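Local coordinates for BILBO1_N domain-containing protein (Trypanosoma brucei equiperdum, PDB 7A1I), which is of unknown function but carries a ubiquitin-like BILBO1-type N-terminal domain, probably used to bind partner proteins at the trypanosome flagellar pocket, at residues I6-A11 with T78-N83; C69-L74 with N83-L88. One frame throughout, in Å; residues are numbered along the deposited sequence.

Contact 1. Residues I6-A11 with T78-N83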
loop_
_atom_site.group_PDB
_atom_site.type_symbol
_atom_site.label_atom_id
_atom_site.label_comp_id
_atom_site.label_asym_id
_atom_site.label_seq_id
_atom_site.Cartn_x
_atom_site.Cartn_y
_atom_site.Cartn_z
ATOM N N ILE A 6 5.088 15.090 0.095
ATOM C CA ILE A 6 3.885 14.358 0.478
ATOM C C ILE A 6 4.270 12.909 0.750
ATOM O O ILE A 6 4.910 12.265 -0.088
ATOM C CB ILE A 6 2.804 14.458 -0.613
ATOM C CG1 ILE A 6 2.259 15.884 -0.685
ATOM C CG2 ILE A 6 1.673 13.481 -0.349
ATOM C CD1 ILE A 6 1.233 16.098 -1.787
ATOM N N SER A 7 3.904 12.401 1.924
ATOM C CA SER A 7 4.228 11.030 2.310
ATOM C C SER A 7 2.988 10.140 2.210
ATOM O O SER A 7 2.008 10.353 2.929
ATOM C CB SER A 7 4.800 11.005 3.728
ATOM O OG SER A 7 4.662 9.723 4.317
ATOM N N ILE A 8 3.044 9.121 1.355
ATOM C CA ILE A 8 1.966 8.143 1.237
ATOM C C ILE A 8 2.508 6.788 1.692
ATOM O O ILE A 8 3.566 6.352 1.225
ATOM C CB ILE A 8 1.430 8.035 -0.202
ATOM C CG1 ILE A 8 1.087 9.414 -0.807
ATOM C CG2 ILE A 8 0.227 7.081 -0.242
ATOM C CD1 ILE A 8 -0.204 10.018 -0.309
ATOM N N CYS A 9 1.800 6.134 2.611
ATOM C CA CYS A 9 2.114 4.764 2.989
ATOM C C CYS A 9 1.181 3.804 2.270
ATOM O O CYS A 9 0.006 4.115 2.035
ATOM C CB CYS A 9 2.004 4.539 4.494
ATOM S SG CYS A 9 3.190 5.443 5.476
ATOM N N VAL A 10 1.725 2.646 1.909
ATOM C CA VAL A 10 1.035 1.624 1.136
ATOM C C VAL A 10 1.308 0.291 1.810
ATOM O O VAL A 10 2.474 -0.056 2.036
ATOM C CB VAL A 10 1.511 1.584 -0.317
ATOM C CG1 VAL A 10 0.716 0.559 -1.092
ATOM C CG2 VAL A 10 1.352 2.996 -0.955
ATOM N N ALA A 11 0.249 -0.430 2.183
ATOM C CA ALA A 11 0.439 -1.702 2.888
ATOM C C ALA A 11 -0.260 -2.811 2.113
ATOM O O ALA A 11 -1.091 -2.549 1.232
ATOM C CB ALA A 11 -0.076 -1.638 4.335
ATOM N N THR A 78 -7.332 12.967 -5.973
ATOM C CA THR A 78 -7.666 13.870 -4.874
ATOM C C THR A 78 -7.796 13.148 -3.539
ATOM O O THR A 78 -7.762 13.801 -2.492
ATOM C CB THR A 78 -8.979 14.631 -5.152
ATOM O OG1 THR A 78 -10.007 13.703 -5.523
ATOM C CG2 THR A 78 -8.792 15.653 -6.257
ATOM N N GLN A 79 -7.896 11.821 -3.540
ATOM C CA GLN A 79 -7.923 11.079 -2.288
ATOM C C GLN A 79 -6.541 10.920 -1.664
ATOM O O GLN A 79 -6.444 10.470 -0.512
ATOM C CB GLN A 79 -8.538 9.697 -2.512
ATOM C CG GLN A 79 -10.024 9.699 -2.827
ATOM C CD GLN A 79 -10.503 8.301 -3.166
ATOM O OE1 GLN A 79 -10.362 7.843 -4.310
ATOM N NE2 GLN A 79 -11.049 7.594 -2.163
ATOM N N LEU A 80 -5.471 11.234 -2.391
ATOM C CA LEU A 80 -4.121 10.996 -1.885
ATOM C C LEU A 80 -3.632 12.267 -1.203
ATOM O O LEU A 80 -2.956 13.108 -1.802
ATOM C CB LEU A 80 -3.198 10.538 -3.007
ATOM C CG LEU A 80 -3.617 9.151 -3.508
ATOM C CD1 LEU A 80 -2.696 8.625 -4.610
ATOM C CD2 LEU A 80 -3.693 8.153 -2.345
ATOM N N LEU A 81 -3.978 12.395 0.077
ATOM C CA LEU A 81 -3.530 13.487 0.928
ATOM C C LEU A 81 -2.240 13.097 1.650
ATOM O O LEU A 81 -1.816 11.941 1.646
ATOM C CB LEU A 81 -4.609 13.841 1.955
ATOM C CG LEU A 81 -6.053 13.975 1.457
ATOM C CD1 LEU A 81 -7.002 14.319 2.605
ATOM C CD2 LEU A 81 -6.161 14.984 0.326
ATOM N N HIS A 82 -1.627 14.077 2.303
ATOM C CA HIS A 82 -0.424 13.800 3.070
ATOM C C HIS A 82 -0.712 12.797 4.180
ATOM O O HIS A 82 -1.798 12.782 4.765
ATOM C CB HIS A 82 0.159 15.093 3.646
ATOM C CG HIS A 82 1.452 14.892 4.375
ATOM N ND1 HIS A 82 2.435 14.035 3.925
ATOM C CD2 HIS A 82 1.939 15.462 5.504
ATOM C CE1 HIS A 82 3.461 14.068 4.757
ATOM N NE2 HIS A 82 3.187 14.929 5.721
ATOM N N ASN A 83 0.251 11.909 4.415
ATOM C CA ASN A 83 0.174 10.884 5.453
ATOM C C ASN A 83 -0.968 9.910 5.219
ATOM O O ASN A 83 -1.414 9.243 6.163
ATOM C CB ASN A 83 0.056 11.499 6.853
ATOM C CG ASN A 83 1.371 12.056 7.362
ATOM O OD1 ASN A 83 2.446 11.631 6.930
ATOM N ND2 ASN A 83 1.295 13.007 8.290
#
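The backbone amide of Ser7 points almost straight at the imidazole of His82, its N lying 3.0 Å from ND1 with an N-H...N angle of 176°. It arrives at the ring edge, in the ring plane, so ND1 serves as the acceptor. Because CG of His82 is anti to the backbone N (chi1 -176°), the imidazole is brought alongside strand 6-11, where ND1 takes up the amide of Ser7. The same approach sets CE1 of His82 3.5 Å from CB of Ser7. On one face of the ring, OD1 of Asn83 lies 3.4 Å above the plane, offset toward the rim. Ser7 is held by its oxygen as well: Asn83 N comes to 2.8 Å from Ser7 O, but the bond is strongly bent, at 126°, and weak. These two bonds sit at the beginning of the central parallel pair of a ubiquitin-like beta-grasp sheet, in which strand 6-14 continues beside strand 84-89 through Cys9, while Ile6 and Ile8 bond to strand 17-25 on its other edge. Toward helix 32-50 the contact turns apolar. CD1 of Ile8 reaches CB of Leu80 at 4.1 Å, the two side chains crossing at about a right angle, and also rests 3.2 Å from Leu81 O, an oxygen that is hydrogen-bonded to Ser84 OG. Leu80 centres an inverse gamma turn, and its side chain continues into the core against Val32 and Leu35 of helix 32-50. CG2 of Ile6 adds a lighter touch on CA of His82, at 4.0 Å.

Contact 2. Residues C69-L74 with N83-L88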
loop_
_atom_site.group_PDB
_atom_site.type_symbol
_atom_site.label_atom_id
_atom_site.label_comp_id
_atom_site.label_asym_id
_atom_site.label_seq_id
_atom_site.Cartn_x
_atom_site.Cartn_y
_atom_site.Cartn_z
ATOM N N CYS A 69 -13.234 7.559 9.639
ATOM C CA CYS A 69 -12.643 6.349 10.198
ATOM C C CYS A 69 -13.087 5.105 9.427
ATOM O O CYS A 69 -13.458 4.086 10.013
ATOM C CB CYS A 69 -12.968 6.222 11.689
ATOM S SG CYS A 69 -11.864 5.137 12.600
ATOM N N THR A 70 -13.043 5.191 8.097
ATOM C CA THR A 70 -13.426 4.076 7.241
ATOM C C THR A 70 -12.413 3.931 6.112
ATOM O O THR A 70 -11.647 4.845 5.812
ATOM C CB THR A 70 -14.814 4.266 6.615
ATOM O OG1 THR A 70 -14.829 5.486 5.862
ATOM C CG2 THR A 70 -15.904 4.306 7.686
ATOM N N TRP A 71 -12.438 2.774 5.465
ATOM C CA TRP A 71 -11.635 2.527 4.277
ATOM C C TRP A 71 -12.488 2.809 3.046
ATOM O O TRP A 71 -13.550 2.202 2.874
ATOM C CB TRP A 71 -11.105 1.097 4.249
ATOM C CG TRP A 71 -10.105 0.787 5.324
ATOM C CD1 TRP A 71 -10.362 0.268 6.573
ATOM C CD2 TRP A 71 -8.690 0.990 5.256
ATOM N NE1 TRP A 71 -9.189 0.119 7.267
ATOM C CE2 TRP A 71 -8.148 0.555 6.488
ATOM C CE3 TRP A 71 -7.826 1.486 4.269
ATOM C CZ2 TRP A 71 -6.779 0.609 6.765
ATOM C CZ3 TRP A 71 -6.467 1.546 4.543
ATOM C CH2 TRP A 71 -5.951 1.098 5.786
ATOM N N ASP A 72 -12.052 3.762 2.225
ATOM C CA ASP A 72 -12.753 4.140 1.002
ATOM C C ASP A 72 -12.079 3.514 -0.218
ATOM O O ASP A 72 -10.865 3.324 -0.245
ATOM C CB ASP A 72 -12.776 5.661 0.844
ATOM C CG ASP A 72 -13.473 6.364 2.005
ATOM O OD1 ASP A 72 -14.298 5.720 2.700
ATOM O OD2 ASP A 72 -13.214 7.574 2.205
ATOM N N ARG A 73 -12.870 3.214 -1.242
ATOM C CA ARG A 73 -12.280 2.767 -2.501
ATOM C C ARG A 73 -11.360 3.850 -3.062
ATOM O O ARG A 73 -11.710 5.034 -3.063
ATOM C CB ARG A 73 -13.373 2.429 -3.516
ATOM C CG ARG A 73 -13.007 1.244 -4.391
ATOM C CD ARG A 73 -14.050 0.975 -5.457
ATOM N NE ARG A 73 -15.413 0.933 -4.930
ATOM C CZ ARG A 73 -16.018 -0.173 -4.507
ATOM N NH1 ARG A 73 -15.375 -1.335 -4.540
ATOM N NH2 ARG A 73 -17.265 -0.113 -4.054
ATOM N N LEU A 74 -10.169 3.450 -3.528
ATOM C CA LEU A 74 -9.183 4.401 -4.057
ATOM C C LEU A 74 -9.373 4.514 -5.565
ATOM O O LEU A 74 -9.021 3.593 -6.311
ATOM C CB LEU A 74 -7.755 3.967 -3.718
ATOM C CG LEU A 74 -6.665 4.940 -4.210
ATOM C CD1 LEU A 74 -6.899 6.367 -3.705
ATOM C CD2 LEU A 74 -5.267 4.448 -3.817
ATOM N N ASN A 83 0.251 11.909 4.415
ATOM C CA ASN A 83 0.174 10.884 5.453
ATOM C C ASN A 83 -0.968 9.910 5.219
ATOM O O ASN A 83 -1.414 9.243 6.163
ATOM C CB ASN A 83 0.056 11.499 6.853
ATOM C CG ASN A 83 1.371 12.056 7.362
ATOM O OD1 ASN A 83 2.446 11.631 6.930
ATOM N ND2 ASN A 83 1.295 13.007 8.290
ATOM N N SER A 84 -1.450 9.798 3.982
ATOM C CA SER A 84 -2.478 8.812 3.694
ATOM C C SER A 84 -1.933 7.397 3.856
ATOM O O SER A 84 -0.747 7.129 3.637
ATOM C CB SER A 84 -3.032 9.005 2.280
ATOM O OG SER A 84 -3.904 10.127 2.226
ATOM N N GLN A 85 -2.816 6.487 4.262
ATOM C CA GLN A 85 -2.500 5.065 4.349
ATOM C C GLN A 85 -3.336 4.344 3.300
ATOM O O GLN A 85 -4.575 4.384 3.344
ATOM C CB GLN A 85 -2.777 4.488 5.745
ATOM C CG GLN A 85 -2.489 2.997 5.837
ATOM C CD GLN A 85 -0.976 2.679 5.818
ATOM O OE1 GLN A 85 -0.225 3.142 6.676
ATOM N NE2 GLN A 85 -0.540 1.919 4.824
ATOM N N VAL A 86 -2.663 3.705 2.371
ATOM C CA VAL A 86 -3.287 2.892 1.339
ATOM C C VAL A 86 -3.132 1.423 1.689
ATOM O O VAL A 86 -2.130 1.011 2.304
ATOM C CB VAL A 86 -2.657 3.215 -0.030
ATOM C CG1 VAL A 86 -3.119 2.226 -1.096
ATOM C CG2 VAL A 86 -3.069 4.640 -0.445
ATOM N N TYR A 87 -4.130 0.622 1.303
ATOM C CA TYR A 87 -4.052 -0.830 1.418
ATOM C C TYR A 87 -4.381 -1.448 0.070
ATOM O O TYR A 87 -5.401 -1.108 -0.540
ATOM C CB TYR A 87 -5.008 -1.387 2.491
ATOM C CG TYR A 87 -4.736 -2.836 2.820
ATOM C CD1 TYR A 87 -5.502 -3.865 2.261
ATOM C CD2 TYR A 87 -3.719 -3.182 3.709
ATOM C CE1 TYR A 87 -5.244 -5.205 2.579
ATOM C CE2 TYR A 87 -3.450 -4.515 4.020
ATOM C CZ TYR A 87 -4.201 -5.513 3.454
ATOM O OH TYR A 87 -3.940 -6.828 3.786
ATOM N N LEU A 88 -3.534 -2.383 -0.369
ATOM C CA LEU A 88 -3.675 -3.062 -1.651
ATOM C C LEU A 88 -4.125 -4.500 -1.428
ATOM O O LEU A 88 -3.474 -5.254 -0.686
ATOM C CB LEU A 88 -2.365 -3.033 -2.441
ATOM C CG LEU A 88 -1.815 -1.626 -2.679
ATOM C CD1 LEU A 88 -0.500 -1.666 -3.468
ATOM C CD2 LEU A 88 -2.859 -0.739 -3.382
#
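Trp71 reaches across to strand 84-88 with the far end of its indole, CZ3 coming to 3.6 Å from the backbone O of Gln85. The same carbon lies 3.9 Å from CB of Tyr87, while the neighbouring CH2 meets CG of Gln85 at 3.9 Å, so the benzo ring bridges two residues that project from the same side of the strand. Indole and amide planes are turned 58° apart, which rules out a flat stack. The Gln85 chain bends at its second torsion and turns its amide toward strand 6-14, NE2 still donating to Val86 O at 3.1 Å and also bonding Asn20 OD1. On the opposite side of the sheet both partners are buried. With CG anti to the backbone N (chi1 -178°), Leu74 extends toward strand 84-88, and its CD2 rests against both methyls of Val86, 4.0 Å from CG2 and 4.1 Å from CG1. From helix 32-50, Val32 touches Leu74 and Leu35 touches Val86. The Trp71 side is less enclosed. Trp71 and Gln85 remain partly exposed, and apolar side chains from the chain of another protein pack on Trp71, Gln85 and Tyr87, consistent with a partner-binding surface. The backbones themselves stay apart, the strand axes approaching to 8.9 Å at an angle of 66°, since strand 60-65 runs between them and pairs with both. Edge strand 70-73, strand 60-65 and strand 84-89, with a helix covering one face, make up this half of the beta-grasp fold shared by ubiquitin-like domains.

Contacts 1 and 2 have centres about 9 Å apart and meet in the parallel pairing of strands 6-14 and 84-89. Cys9 O lies 2.7 Å from Val86 N and Ala11 N 2.8 Å from Val86 O, both probable hydrogen bonds. Asn83 belongs to both, marking where the loop of contact 1 runs into the strand of contact 2. Packing joins them on either face of the sheet: Val10 CG1 is 3.5 Å from Leu88 CD1 on the helix side, and Cys9 CB 3.4 Å from Gln85 OE1 on the other. A bound sodium ion lies about 4 Å from the side chain of Leu81, in contact 1.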